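Local coordinates for protein L-threonine dehydrogenase (Flavobacterium frigidimaris, PDB 2YY7) that binds NAD and probably uses it to oxidise the 3-hydroxyl of L-threonine, with a fold like that of UDP-galactose 4-epimerase, at residues C11-E17 / L173-P179; R23-E29 / V43-P48; A120-T125 / T135-S140; E208-P212 / A276-S282. One frame throughout, in Å; residues are numbered along the deposited sequence.

Contact 1 (C11-E17 / L173-P179). With NAD (nicotinamide-adenine-dinucleotide), chain E.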
loop_
_atom_site.group_PDB
_atom_site.type_symbol
_atom_site.label_atom_id
_atom_site.label_comp_id
_atom_site.label_asym_id
_atom_site.label_seq_id
_atom_site.Cartn_x
_atom_site.Cartn_y
_atom_site.Cartn_z
ATOM N N CYS A 11 19.798 13.737 -12.081
ATOM C CA CYS A 11 20.477 14.825 -11.386
ATOM C C CYS A 11 20.374 14.737 -9.864
ATOM O O CYS A 11 20.910 15.586 -9.145
ATOM C CB CYS A 11 19.926 16.168 -11.879
ATOM S SG CYS A 11 20.255 16.464 -13.646
ATOM N N GLY A 12 19.702 13.700 -9.376
ATOM C CA GLY A 12 19.537 13.527 -7.943
ATOM C C GLY A 12 20.782 13.046 -7.220
ATOM O O GLY A 12 21.829 12.802 -7.836
ATOM N N GLN A 13 20.665 12.903 -5.902
ATOM C CA GLN A 13 21.776 12.451 -5.075
ATOM C C GLN A 13 22.319 11.103 -5.560
ATOM O O GLN A 13 23.533 10.917 -5.642
ATOM C CB GLN A 13 21.349 12.328 -3.604
ATOM C CG GLN A 13 22.536 12.147 -2.642
ATOM C CD GLN A 13 22.136 11.628 -1.267
ATOM O OE1 GLN A 13 22.944 11.614 -0.340
ATOM N NE2 GLN A 13 20.896 11.185 -1.136
ATOM N N ILE A 14 21.426 10.166 -5.876
ATOM C CA ILE A 14 21.853 8.851 -6.351
ATOM C C ILE A 14 22.138 8.872 -7.849
ATOM O O ILE A 14 23.177 8.382 -8.302
ATOM C CB ILE A 14 20.779 7.769 -6.105
ATOM C CG1 ILE A 14 20.387 7.732 -4.629
ATOM C CG2 ILE A 14 21.310 6.405 -6.544
ATOM C CD1 ILE A 14 19.234 6.788 -4.330
ATOM N N GLY A 15 21.198 9.442 -8.603
ATOM C CA GLY A 15 21.322 9.519 -10.046
ATOM C C GLY A 15 22.661 10.028 -10.545
ATOM O O GLY A 15 23.173 9.543 -11.556
ATOM N N THR A 16 23.221 11.009 -9.840
ATOM C CA THR A 16 24.507 11.594 -10.214
ATOM C C THR A 16 25.602 10.531 -10.279
ATOM O O THR A 16 26.306 10.410 -11.283
ATOM C CB THR A 16 24.937 12.691 -9.204
ATOM O OG1 THR A 16 24.008 13.782 -9.254
ATOM C CG2 THR A 16 26.333 13.211 -9.537
ATOM N N GLU A 17 25.733 9.762 -9.202
ATOM C CA GLU A 17 26.740 8.708 -9.117
ATOM C C GLU A 17 26.390 7.494 -9.970
ATOM O O GLU A 17 27.263 6.898 -10.601
ATOM C CB GLU A 17 26.915 8.273 -7.662
ATOM C CG GLU A 17 27.473 9.355 -6.756
ATOM C CD GLU A 17 28.859 9.806 -7.176
ATOM O OE1 GLU A 17 29.752 8.939 -7.305
ATOM O OE2 GLU A 17 29.058 11.025 -7.371
ATOM N N LEU A 173 21.028 7.093 2.684
ATOM C CA LEU A 173 22.262 7.171 1.893
ATOM C C LEU A 173 23.115 8.415 2.137
ATOM O O LEU A 173 22.600 9.517 2.325
ATOM C CB LEU A 173 21.942 7.066 0.394
ATOM C CG LEU A 173 21.218 5.812 -0.094
ATOM C CD1 LEU A 173 21.261 5.776 -1.618
ATOM C CD2 LEU A 173 21.873 4.560 0.476
ATOM N N ILE A 174 24.430 8.224 2.097
ATOM C CA ILE A 174 25.391 9.294 2.346
ATOM C C ILE A 174 26.331 9.511 1.156
ATOM O O ILE A 174 26.942 8.566 0.660
ATOM C CB ILE A 174 26.209 8.953 3.610
ATOM C CG1 ILE A 174 25.247 8.769 4.792
ATOM C CG2 ILE A 174 27.223 10.056 3.906
ATOM C CD1 ILE A 174 25.783 7.889 5.912
ATOM N N SER A 175 26.444 10.754 0.698
ATOM C CA SER A 175 27.310 11.055 -0.438
ATOM C C SER A 175 27.953 12.434 -0.339
ATOM O O SER A 175 27.535 13.273 0.458
ATOM C CB SER A 175 26.526 10.966 -1.746
ATOM O OG SER A 175 25.568 12.005 -1.815
ATOM N N TRP A 176 28.958 12.655 -1.184
ATOM C CA TRP A 176 29.714 13.903 -1.225
ATOM C C TRP A 176 29.571 14.686 -2.533
ATOM O O TRP A 176 29.904 15.868 -2.584
ATOM C CB TRP A 176 31.203 13.601 -1.014
ATOM C CG TRP A 176 31.719 12.570 -1.985
ATOM C CD1 TRP A 176 31.815 11.220 -1.779
ATOM C CD2 TRP A 176 32.127 12.797 -3.341
ATOM N NE1 TRP A 176 32.254 10.595 -2.923
ATOM C CE2 TRP A 176 32.451 11.538 -3.897
ATOM C CE3 TRP A 176 32.248 13.942 -4.142
ATOM C CZ2 TRP A 176 32.889 11.392 -5.220
ATOM C CZ3 TRP A 176 32.686 13.795 -5.460
ATOM C CH2 TRP A 176 32.999 12.527 -5.982
ATOM N N SER A 177 29.085 14.040 -3.592
ATOM C CA SER A 177 28.974 14.715 -4.890
ATOM C C SER A 177 27.755 15.597 -5.138
ATOM O O SER A 177 27.839 16.563 -5.896
ATOM C CB SER A 177 29.067 13.689 -6.024
ATOM O OG SER A 177 27.973 12.795 -5.990
ATOM N N THR A 178 26.627 15.270 -4.517
ATOM C CA THR A 178 25.401 16.040 -4.717
ATOM C C THR A 178 24.600 16.092 -3.416
ATOM O O THR A 178 24.561 15.120 -2.666
ATOM C CB THR A 178 24.540 15.391 -5.826
ATOM O OG1 THR A 178 25.337 15.222 -7.003
ATOM C CG2 THR A 178 23.337 16.256 -6.166
ATOM N N PRO A 179 23.962 17.238 -3.126
ATOM C CA PRO A 179 23.165 17.402 -1.906
ATOM C C PRO A 179 21.974 16.447 -1.884
ATOM O O PRO A 179 21.430 16.099 -2.933
ATOM C CB PRO A 179 22.711 18.863 -1.979
ATOM C CG PRO A 179 23.785 19.515 -2.783
ATOM C CD PRO A 179 24.037 18.508 -3.869
HETATM P PA NAD E . 16.823 13.351 -5.191
HETATM O O1A NAD E . 18.196 13.776 -4.802
HETATM O O2A NAD E . 15.716 14.151 -4.608
HETATM O O5B NAD E . 16.704 13.195 -6.762
HETATM C C5B NAD E . 15.462 13.167 -7.403
HETATM C C4B NAD E . 15.625 13.653 -8.823
HETATM O O4B NAD E . 14.385 13.434 -9.499
HETATM C C3B NAD E . 15.956 15.163 -8.885
HETATM O O3B NAD E . 17.123 15.416 -9.687
HETATM C C2B NAD E . 14.664 15.778 -9.436
HETATM O O2B NAD E . 14.902 16.938 -10.214
HETATM C C1B NAD E . 14.092 14.609 -10.253
HETATM N N9A NAD E . 12.657 14.759 -10.534
HETATM C C8A NAD E . 11.679 15.191 -9.639
HETATM N N7A NAD E . 10.505 15.213 -10.286
HETATM C C5A NAD E . 10.730 14.787 -11.549
HETATM C C6A NAD E . 9.879 14.655 -12.635
HETATM N N6A NAD E . 8.622 15.034 -12.551
HETATM N N1A NAD E . 10.388 14.223 -13.832
HETATM C C2A NAD E . 11.733 13.914 -13.969
HETATM N N3A NAD E . 12.603 14.067 -12.906
HETATM C C4A NAD E . 12.080 14.509 -11.716
HETATM O O3 NAD E . 16.565 11.857 -4.661
HETATM P PN NAD E . 17.612 10.628 -4.496
HETATM O O1N NAD E . 18.542 10.511 -5.668
HETATM O O2N NAD E . 18.091 10.693 -3.089
HETATM O O5D NAD E . 16.596 9.363 -4.555
HETATM C C5D NAD E . 16.337 8.685 -5.793
HETATM C C4D NAD E . 15.410 7.471 -5.507
HETATM O O4D NAD E . 15.965 6.672 -4.477
HETATM C C3D NAD E . 14.022 7.866 -4.993
HETATM O O3D NAD E . 13.075 6.916 -5.472
HETATM C C2D NAD E . 14.132 7.683 -3.498
HETATM O O2D NAD E . 12.836 7.540 -2.967
HETATM C C1D NAD E . 15.038 6.456 -3.390
HETATM N N1N NAD E . 15.688 6.418 -2.059
HETATM C C2N NAD E . 16.648 7.355 -1.737
HETATM C C3N NAD E . 17.251 7.312 -0.484
HETATM C C7N NAD E . 18.383 8.244 -0.146
HETATM O O7N NAD E . 18.851 8.157 1.154
HETATM N N7N NAD E . 18.873 9.135 -1.026
HETATM C C4N NAD E . 16.868 6.335 0.454
HETATM C C5N NAD E . 15.913 5.376 0.102
HETATM C C6N NAD E . 15.312 5.432 -1.140
HETATM O O HOH W 1 25.646 12.360 -4.658
#
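The glycine-rich dinucleotide-binding loop of the Rossmann fold meets the segment leaving strand 164-174 where Thr178 OG1 donates to Thr16 OG1 at 3.0 Å. The Thr16 hydroxyl in turn donates to Gly12 O at 2.8 Å, while Thr16 N reaches that oxygen from the opposite face of its plane. A hydroxyl residue suits this place because one group serves both bonds. The Glu17 chain, bent at chi2 (-62°), brings OE2 round to accept from Ser177 OG, a bond modelled so short that its length is doubtful. Water 1 joins the segments, donating to Gln13 O at 2.7 Å and also meeting Ser175 OG and Ser177 OG. The pyrophosphate sits at the N-terminal end of helix 13-26, where the helix dipole probably favours its negative charge: Gln13 N binds NAD O1A at 2.8 Å and Ile14 N binds NAD O1N at 2.9 Å in nearly straight N-H...O bonds. Gly12 is a glycine because a side chain would run into NAD O5B. Leu173 N holds the carboxamide oxygen O7N at 2.9 Å, and Leu173 CD1 packs 3.5 Å from Ile14 CD1. Helix 216-228 lies against Ile14 and Leu173, and helix 300-311 against Ile174 and Trp176.

Contact 2 (R23-E29 / V43-P48); sequences RKLYGTE and VVNSGP
Val43 O, in the short helix 42-45, takes a weak hydrogen bond from Arg23 NH1 at 3.3 Å (N-H...O angle 159°), lying at the edge of the guanidinium. Three residues on, Ser46 is the first to leave the helix. Its OG is held by Asp42 O and takes a bond from water 2, which also accepts from Arg23 NH1. Its carbonyl oxygen packs 3.6 Å from Thr28 CG2 and is linked through water 3 to Thr28 OG1. Gly47 then lays its CA over one face of the guanidinium, 3.6 Å from Arg23 CZ. Glycine is needed here, since a side chain would strike CZ and jam against Ser46 O. Pro48 ends the segment, its CD 3.6 Å from Thr28 O and its CG 4.0 Å from Glu29 CA. Arg23 reaches from helix 13-26 to this turn because its chain is extended from CG to NE (chi2 175°, chi3 170°), and NH2 is hydrogen-bonded to Val31 O. A leucine in place of Arg23 would probably leave Val43 O and Val31 O without these donors and Gly47 CA without the flat group it packs on. The positive group may suit the carbonyl-rich helix end. Helix 13-26 is the crossover of a beta-alpha-beta unit between parallel strands 5-8 and 31-35, and its C-terminal end meets the turn into strand 49-51, as in a Rossmann fold.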
loop_
_atom_site.group_PDB
_atom_site.type_symbol
_atom_site.label_atom_id
_atom_site.label_comp_id
_atom_site.label_asym_id
_atom_site.label_seq_id
_atom_site.Cartn_x
_atom_site.Cartn_y
_atom_site.Cartn_z
ATOM N N ARG A 23 28.031 4.653 -16.932
ATOM C CA ARG A 23 28.743 5.090 -18.130
ATOM C C ARG A 23 30.162 4.525 -18.208
ATOM O O ARG A 23 30.684 4.302 -19.301
ATOM C CB ARG A 23 28.763 6.623 -18.207
ATOM C CG ARG A 23 27.422 7.197 -18.664
ATOM C CD ARG A 23 27.371 8.711 -18.638
ATOM N NE ARG A 23 26.159 9.194 -19.297
ATOM C CZ ARG A 23 25.685 10.432 -19.193
ATOM N NH1 ARG A 23 26.315 11.332 -18.449
ATOM N NH2 ARG A 23 24.578 10.773 -19.842
ATOM N N LYS A 24 30.779 4.289 -17.053
ATOM C CA LYS A 24 32.123 3.725 -17.010
ATOM C C LYS A 24 32.072 2.247 -17.387
ATOM O O LYS A 24 32.973 1.730 -18.047
ATOM C CB LYS A 24 32.721 3.862 -15.608
ATOM C CG LYS A 24 33.051 5.291 -15.206
ATOM C CD LYS A 24 33.524 5.392 -13.758
ATOM C CE LYS A 24 34.806 4.606 -13.505
ATOM N NZ LYS A 24 34.591 3.129 -13.492
ATOM N N LEU A 25 31.000 1.579 -16.969
ATOM C CA LEU A 25 30.817 0.159 -17.231
ATOM C C LEU A 25 30.283 -0.168 -18.615
ATOM O O LEU A 25 30.731 -1.130 -19.235
ATOM C CB LEU A 25 29.866 -0.456 -16.197
ATOM C CG LEU A 25 30.255 -0.506 -14.719
ATOM C CD1 LEU A 25 29.105 -1.117 -13.927
ATOM C CD2 LEU A 25 31.526 -1.329 -14.536
ATOM N N TYR A 26 29.334 0.622 -19.108
ATOM C CA TYR A 26 28.741 0.328 -20.408
ATOM C C TYR A 26 28.961 1.333 -21.524
ATOM O O TYR A 26 28.498 1.116 -22.644
ATOM C CB TYR A 26 27.236 0.093 -20.253
ATOM C CG TYR A 26 26.879 -1.000 -19.269
ATOM C CD1 TYR A 26 26.434 -0.689 -17.988
ATOM C CD2 TYR A 26 26.989 -2.346 -19.617
ATOM C CE1 TYR A 26 26.105 -1.687 -17.075
ATOM C CE2 TYR A 26 26.663 -3.355 -18.707
ATOM C CZ TYR A 26 26.222 -3.016 -17.441
ATOM O OH TYR A 26 25.894 -3.999 -16.533
ATOM N N GLY A 27 29.656 2.425 -21.239
ATOM C CA GLY A 27 29.892 3.413 -22.277
ATOM C C GLY A 27 29.074 4.672 -22.072
ATOM O O GLY A 27 27.897 4.612 -21.727
ATOM N N THR A 28 29.710 5.815 -22.297
ATOM C CA THR A 28 29.080 7.122 -22.124
ATOM C C THR A 28 27.746 7.310 -22.836
ATOM O O THR A 28 26.765 7.736 -22.222
ATOM C CB THR A 28 30.037 8.239 -22.578
ATOM O OG1 THR A 28 31.232 8.178 -21.789
ATOM C CG2 THR A 28 29.386 9.612 -22.414
ATOM N N GLU A 29 27.711 6.993 -24.128
ATOM C CA GLU A 29 26.497 7.153 -24.919
ATOM C C GLU A 29 25.463 6.037 -24.790
ATOM O O GLU A 29 24.401 6.112 -25.406
ATOM C CB GLU A 29 26.854 7.353 -26.394
ATOM C CG GLU A 29 27.614 8.645 -26.684
ATOM C CD GLU A 29 29.018 8.635 -26.115
ATOM O OE1 GLU A 29 29.629 7.547 -26.064
ATOM O OE2 GLU A 29 29.516 9.717 -25.734
ATOM N N VAL A 43 26.882 15.792 -14.499
ATOM C CA VAL A 43 26.150 14.706 -15.142
ATOM C C VAL A 43 25.499 15.136 -16.453
ATOM O O VAL A 43 25.466 14.368 -17.410
ATOM C CB VAL A 43 25.071 14.108 -14.192
ATOM C CG1 VAL A 43 24.042 15.160 -13.827
ATOM C CG2 VAL A 43 24.403 12.912 -14.853
ATOM N N VAL A 44 24.993 16.364 -16.502
ATOM C CA VAL A 44 24.353 16.867 -17.714
ATOM C C VAL A 44 25.335 17.036 -18.879
ATOM O O VAL A 44 25.022 16.675 -20.013
ATOM C CB VAL A 44 23.654 18.227 -17.459
ATOM C CG1 VAL A 44 23.061 18.758 -18.753
ATOM C CG2 VAL A 44 22.556 18.061 -16.417
ATOM N N ASN A 45 26.520 17.574 -18.597
ATOM C CA ASN A 45 27.518 17.798 -19.641
ATOM C C ASN A 45 28.398 16.593 -19.973
ATOM O O ASN A 45 29.035 16.567 -21.025
ATOM C CB ASN A 45 28.429 18.974 -19.267
ATOM C CG ASN A 45 27.665 20.268 -19.065
ATOM O OD1 ASN A 45 26.811 20.631 -19.870
ATOM N ND2 ASN A 45 27.980 20.976 -17.987
ATOM N N SER A 46 28.437 15.596 -19.096
ATOM C CA SER A 46 29.282 14.431 -19.343
ATOM C C SER A 46 28.601 13.296 -20.106
ATOM O O SER A 46 28.922 12.124 -19.898
ATOM C CB SER A 46 29.842 13.898 -18.019
ATOM O OG SER A 46 28.802 13.466 -17.159
ATOM N N GLY A 47 27.672 13.640 -20.993
ATOM C CA GLY A 47 26.989 12.613 -21.763
ATOM C C GLY A 47 25.605 13.013 -22.243
ATOM O O GLY A 47 25.143 14.117 -21.957
ATOM N N PRO A 48 24.914 12.127 -22.978
ATOM C CA PRO A 48 23.570 12.407 -23.493
ATOM C C PRO A 48 22.590 12.751 -22.375
ATOM O O PRO A 48 22.397 11.966 -21.445
ATOM C CB PRO A 48 23.194 11.109 -24.200
ATOM C CG PRO A 48 24.518 10.583 -24.663
ATOM C CD PRO A 48 25.382 10.811 -23.445
HETATM O O HOH W 2 28.003 10.889 -15.884
HETATM O O HOH W 3 31.200 10.321 -19.385
#

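Contact 3 (A120-T125 / T135-S140); sequences AVFGPT and TIMEPS
Thr125, Phe122 and Glu138 carry most of this contact, which folds back on itself the long loop between strand 112-118 and helix 142-161 of the Rossmann-type fold. Thr125 OG1 donates to Glu138 OE1 at 2.9 Å, meeting it from above the carboxylate plane, 35° out of it. The extended Glu138 chain carries the carboxylate out to this hydroxyl, while Ile136 CG2 packs 3.3 Å from Thr125 OG1. Arg152 of the second subunit is hydrogen-bonded to Pro139 O and makes a long, weak ion pair with Glu138 OE2; Tyr134 of that subunit packs on Thr125 and Glu138. With an alanine at Glu138, Thr125 OG1 would probably lose this acceptor and Arg152 of the second subunit this weak ionic partner. At the other end Phe122, an apolar residue in a buried place, sets its CE1 3.6 Å from Thr135 CG2 and its CD1 3.8 Å from Met137 CG. Met137 SD lies obliquely to the ring, 4.7 Å from its centroid, in a Met-aromatic contact. Gly123 lets the two arms of the loop close up, for a side chain would collide with Glu138 O; instead its CA approaches that oxygen at 3.5 Å in a C-H...O contact (157° at the hydrogen).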
loop_
_atom_site.group_PDB
_atom_site.type_symbol
_atom_site.label_atom_id
_atom_site.label_comp_id
_atom_site.label_asym_id
_atom_site.label_seq_id
_atom_site.Cartn_x
_atom_site.Cartn_y
_atom_site.Cartn_z
ATOM N N ALA A 120 11.673 3.348 4.432
ATOM C CA ALA A 120 10.496 4.109 4.841
ATOM C C ALA A 120 9.214 3.287 4.710
ATOM O O ALA A 120 8.151 3.720 5.162
ATOM C CB ALA A 120 10.380 5.386 4.014
ATOM N N VAL A 121 9.307 2.111 4.086
ATOM C CA VAL A 121 8.138 1.245 3.936
ATOM C C VAL A 121 7.750 0.621 5.279
ATOM O O VAL A 121 6.645 0.096 5.441
ATOM C CB VAL A 121 8.386 0.108 2.907
ATOM C CG1 VAL A 121 8.659 0.702 1.535
ATOM C CG2 VAL A 121 9.552 -0.771 3.350
ATOM N N PHE A 122 8.663 0.682 6.244
ATOM C CA PHE A 122 8.404 0.129 7.565
ATOM C C PHE A 122 7.706 1.168 8.442
ATOM O O PHE A 122 7.759 2.362 8.156
ATOM C CB PHE A 122 9.719 -0.330 8.200
ATOM C CG PHE A 122 10.409 -1.417 7.421
ATOM C CD1 PHE A 122 9.780 -2.644 7.211
ATOM C CD2 PHE A 122 11.671 -1.209 6.869
ATOM C CE1 PHE A 122 10.396 -3.644 6.465
ATOM C CE2 PHE A 122 12.297 -2.207 6.118
ATOM C CZ PHE A 122 11.658 -3.426 5.917
ATOM N N GLY A 123 7.043 0.708 9.500
ATOM C CA GLY A 123 6.331 1.617 10.377
ATOM C C GLY A 123 6.582 1.381 11.855
ATOM O O GLY A 123 7.426 0.553 12.221
ATOM N N PRO A 124 5.837 2.079 12.731
ATOM C CA PRO A 124 5.919 2.013 14.197
ATOM C C PRO A 124 5.803 0.608 14.780
ATOM O O PRO A 124 6.362 0.316 15.837
ATOM C CB PRO A 124 4.755 2.898 14.653
ATOM C CG PRO A 124 4.558 3.848 13.512
ATOM C CD PRO A 124 4.727 2.957 12.315
ATOM N N THR A 125 5.066 -0.250 14.085
ATOM C CA THR A 125 4.833 -1.618 14.525
ATOM C C THR A 125 5.832 -2.627 13.959
ATOM O O THR A 125 5.725 -3.828 14.214
ATOM C CB THR A 125 3.400 -2.054 14.149
ATOM O OG1 THR A 125 3.141 -1.722 12.778
ATOM C CG2 THR A 125 2.374 -1.343 15.031
ATOM N N THR A 135 7.932 -8.847 7.067
ATOM C CA THR A 135 7.539 -8.418 8.405
ATOM C C THR A 135 6.347 -7.467 8.349
ATOM O O THR A 135 5.751 -7.263 7.295
ATOM C CB THR A 135 8.730 -7.702 9.100
ATOM O OG1 THR A 135 8.356 -7.299 10.420
ATOM C CG2 THR A 135 9.145 -6.464 8.305
ATOM N N ILE A 136 6.002 -6.894 9.496
ATOM C CA ILE A 136 4.900 -5.946 9.590
ATOM C C ILE A 136 5.322 -4.640 8.916
ATOM O O ILE A 136 6.444 -4.177 9.112
ATOM C CB ILE A 136 4.547 -5.671 11.070
ATOM C CG1 ILE A 136 3.997 -6.947 11.709
ATOM C CG2 ILE A 136 3.550 -4.528 11.173
ATOM C CD1 ILE A 136 3.796 -6.850 13.212
ATOM N N MET A 137 4.429 -4.054 8.117
ATOM C CA MET A 137 4.729 -2.800 7.431
ATOM C C MET A 137 3.529 -1.854 7.407
ATOM O O MET A 137 2.595 -2.033 6.625
ATOM C CB MET A 137 5.201 -3.070 5.991
ATOM C CG MET A 137 6.443 -3.957 5.896
ATOM S SD MET A 137 7.239 -3.948 4.262
ATOM C CE MET A 137 6.094 -4.940 3.317
ATOM N N GLU A 138 3.555 -0.845 8.270
ATOM C CA GLU A 138 2.468 0.127 8.326
ATOM C C GLU A 138 3.064 1.525 8.308
ATOM O O GLU A 138 3.032 2.235 9.310
ATOM C CB GLU A 138 1.635 -0.071 9.598
ATOM C CG GLU A 138 1.015 -1.458 9.725
ATOM C CD GLU A 138 0.048 -1.566 10.888
ATOM O OE1 GLU A 138 0.408 -1.162 12.014
ATOM O OE2 GLU A 138 -1.072 -2.067 10.678
ATOM N N PRO A 139 3.631 1.933 7.159
ATOM C CA PRO A 139 4.241 3.260 7.021
ATOM C C PRO A 139 3.308 4.389 7.446
ATOM O O PRO A 139 2.130 4.406 7.085
ATOM C CB PRO A 139 4.612 3.323 5.537
ATOM C CG PRO A 139 3.638 2.380 4.893
ATOM C CD PRO A 139 3.627 1.229 5.867
ATOM N N SER A 140 3.846 5.324 8.221
ATOM C CA SER A 140 3.075 6.458 8.708
ATOM C C SER A 140 3.308 7.745 7.909
ATOM O O SER A 140 2.759 8.790 8.247
ATOM C CB SER A 140 3.393 6.698 10.184
ATOM O OG SER A 140 4.784 6.862 10.372
HETATM O O HOH W 4 6.708 4.803 8.914
#

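Contact 4 (E208-P212 / A276-S282); sequences ETKMP and ADSWPAS
Thr209 OG1 is hydrogen-bonded to both Ser206 O and Gln273 OE1, while the CG2 of the same residue packs 3.9 Å from Ala276 CB. Ala276 O accepts from Trp279 N at 3.0 Å and so closes a type I beta turn. Against that turn Met211 brings its terminal methyl, CE, to 3.3 Å from Trp279 CE3, a tight and oblique approach, and to 3.8 Å from Ala276 CB. The turn about its CG-SD bond (chi3 89°) swings CE over to them, a reach that suits the flexible methionine. Strand 211-215, which starts here, pairs in parallel with strand 164-174 of the Rossmann sheet and antiparallel with strand 245-247. Segment 276-282 runs alongside its beginning. Ala281 CA makes a C-H...O contact with Lys210 O at 3.4 Å (148° at the hydrogen), and its small CB lies 3.8 Å from the aliphatic Lys210 CD. Pro212, having no N-H to offer, packs its CG 3.4 Å from Ala281 O, which is hydrogen-bonded to Ser246 OG instead.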
loop_
_atom_site.group_PDB
_atom_site.type_symbol
_atom_site.label_atom_id
_atom_site.label_comp_id
_atom_site.label_asym_id
_atom_site.label_seq_id
_atom_site.Cartn_x
_atom_site.Cartn_y
_atom_site.Cartn_z
ATOM N N GLU A 208 20.608 9.750 20.145
ATOM C CA GLU A 208 20.606 8.291 20.096
ATOM C C GLU A 208 19.647 7.677 19.071
ATOM O O GLU A 208 19.242 6.525 19.210
ATOM C CB GLU A 208 20.294 7.719 21.484
ATOM C CG GLU A 208 21.168 8.273 22.608
ATOM C CD GLU A 208 22.651 8.249 22.275
ATOM O OE1 GLU A 208 23.184 7.156 21.990
ATOM O OE2 GLU A 208 23.285 9.331 22.301
ATOM N N THR A 209 19.289 8.443 18.043
ATOM C CA THR A 209 18.388 7.960 16.999
ATOM C C THR A 209 19.160 7.024 16.067
ATOM O O THR A 209 19.777 7.465 15.094
ATOM C CB THR A 209 17.815 9.142 16.190
ATOM O OG1 THR A 209 17.150 10.044 17.082
ATOM C CG2 THR A 209 16.821 8.657 15.146
ATOM N N LYS A 210 19.131 5.731 16.383
ATOM C CA LYS A 210 19.836 4.726 15.595
ATOM C C LYS A 210 19.078 4.414 14.310
ATOM O O LYS A 210 17.883 4.125 14.338
ATOM C CB LYS A 210 20.013 3.456 16.431
ATOM C CG LYS A 210 20.849 2.368 15.787
ATOM C CD LYS A 210 20.960 1.183 16.733
ATOM C CE LYS A 210 21.672 0.014 16.084
ATOM N NZ LYS A 210 23.025 0.422 15.617
ATOM N N MET A 211 19.777 4.474 13.180
ATOM C CA MET A 211 19.144 4.214 11.891
ATOM C C MET A 211 20.026 3.415 10.950
ATOM O O MET A 211 21.246 3.367 11.118
ATOM C CB MET A 211 18.793 5.533 11.200
ATOM C CG MET A 211 17.901 6.457 12.010
ATOM S SD MET A 211 17.608 8.002 11.114
ATOM C CE MET A 211 16.160 7.550 10.174
ATOM N N PRO A 212 19.410 2.771 9.943
ATOM C CA PRO A 212 20.124 1.972 8.939
ATOM C C PRO A 212 20.674 2.957 7.909
ATOM O O PRO A 212 19.921 3.769 7.358
ATOM C CB PRO A 212 19.027 1.098 8.333
ATOM C CG PRO A 212 17.945 1.091 9.381
ATOM C CD PRO A 212 17.966 2.506 9.873
ATOM N N ALA A 276 11.671 9.418 11.744
ATOM C CA ALA A 276 12.733 8.512 12.167
ATOM C C ALA A 276 12.272 7.537 13.250
ATOM O O ALA A 276 12.615 6.354 13.210
ATOM C CB ALA A 276 13.933 9.314 12.665
ATOM N N ASP A 277 11.508 8.028 14.221
ATOM C CA ASP A 277 11.029 7.164 15.296
ATOM C C ASP A 277 10.086 6.068 14.799
ATOM O O ASP A 277 9.868 5.081 15.494
ATOM C CB ASP A 277 10.332 7.979 16.390
ATOM C CG ASP A 277 11.294 8.885 17.153
ATOM O OD1 ASP A 277 12.484 8.530 17.285
ATOM O OD2 ASP A 277 10.851 9.945 17.633
ATOM N N SER A 278 9.528 6.231 13.599
ATOM C CA SER A 278 8.629 5.215 13.061
ATOM C C SER A 278 9.384 4.179 12.222
ATOM O O SER A 278 8.779 3.234 11.709
ATOM C CB SER A 278 7.526 5.854 12.214
ATOM O OG SER A 278 8.005 6.210 10.931
ATOM N N TRP A 279 10.699 4.351 12.086
ATOM C CA TRP A 279 11.513 3.416 11.307
ATOM C C TRP A 279 12.397 2.526 12.175
ATOM O O TRP A 279 12.667 2.840 13.333
ATOM C CB TRP A 279 12.435 4.158 10.333
ATOM C CG TRP A 279 11.758 4.964 9.284
ATOM C CD1 TRP A 279 10.434 4.943 8.946
ATOM C CD2 TRP A 279 12.386 5.898 8.402
ATOM N NE1 TRP A 279 10.201 5.810 7.903
ATOM C CE2 TRP A 279 11.383 6.409 7.550
ATOM C CE3 TRP A 279 13.704 6.354 8.246
ATOM C CZ2 TRP A 279 11.655 7.353 6.556
ATOM C CZ3 TRP A 279 13.975 7.295 7.255
ATOM C CH2 TRP A 279 12.954 7.783 6.425
ATOM N N PRO A 280 12.863 1.397 11.610
ATOM C CA PRO A 280 13.731 0.437 12.301
ATOM C C PRO A 280 15.103 1.048 12.574
ATOM O O PRO A 280 15.440 2.101 12.030
ATOM C CB PRO A 280 13.826 -0.723 11.311
ATOM C CG PRO A 280 12.542 -0.630 10.546
ATOM C CD PRO A 280 12.412 0.850 10.319
ATOM N N ALA A 281 15.893 0.379 13.407
ATOM C CA ALA A 281 17.232 0.854 13.735
ATOM C C ALA A 281 18.267 0.148 12.860
ATOM O O ALA A 281 19.262 0.755 12.448
ATOM C CB ALA A 281 17.532 0.602 15.220
ATOM N N SER A 282 18.027 -1.131 12.581
ATOM C CA SER A 282 18.929 -1.940 11.756
ATOM C C SER A 282 18.119 -2.911 10.890
ATOM O O SER A 282 17.022 -3.318 11.268
ATOM C CB SER A 282 19.901 -2.720 12.646
ATOM O OG SER A 282 19.191 -3.600 13.497
#

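Contacts 1 and 2 share helix 13-26: contact 1 lies at the end that receives the NAD pyrophosphate and contact 2 at the far end, their centres 16 Å apart. They touch where Cys11 SG packs on Val43 and Val44. Contacts 3 and 4, with centres 12 Å apart, lie on the other side of the chain's centre from contact 2 and meet through Ala120 on Trp279 and Phe122 on Pro280. The side chains of Ala120 and Trp279 each come within about 7 Å of NAD. A glycerol near both may mark a pocket there. Contacts 1 and 4 reach the same sheet through neighbouring strands 164-174 and 211-215, their nearest atoms about 6 Å apart.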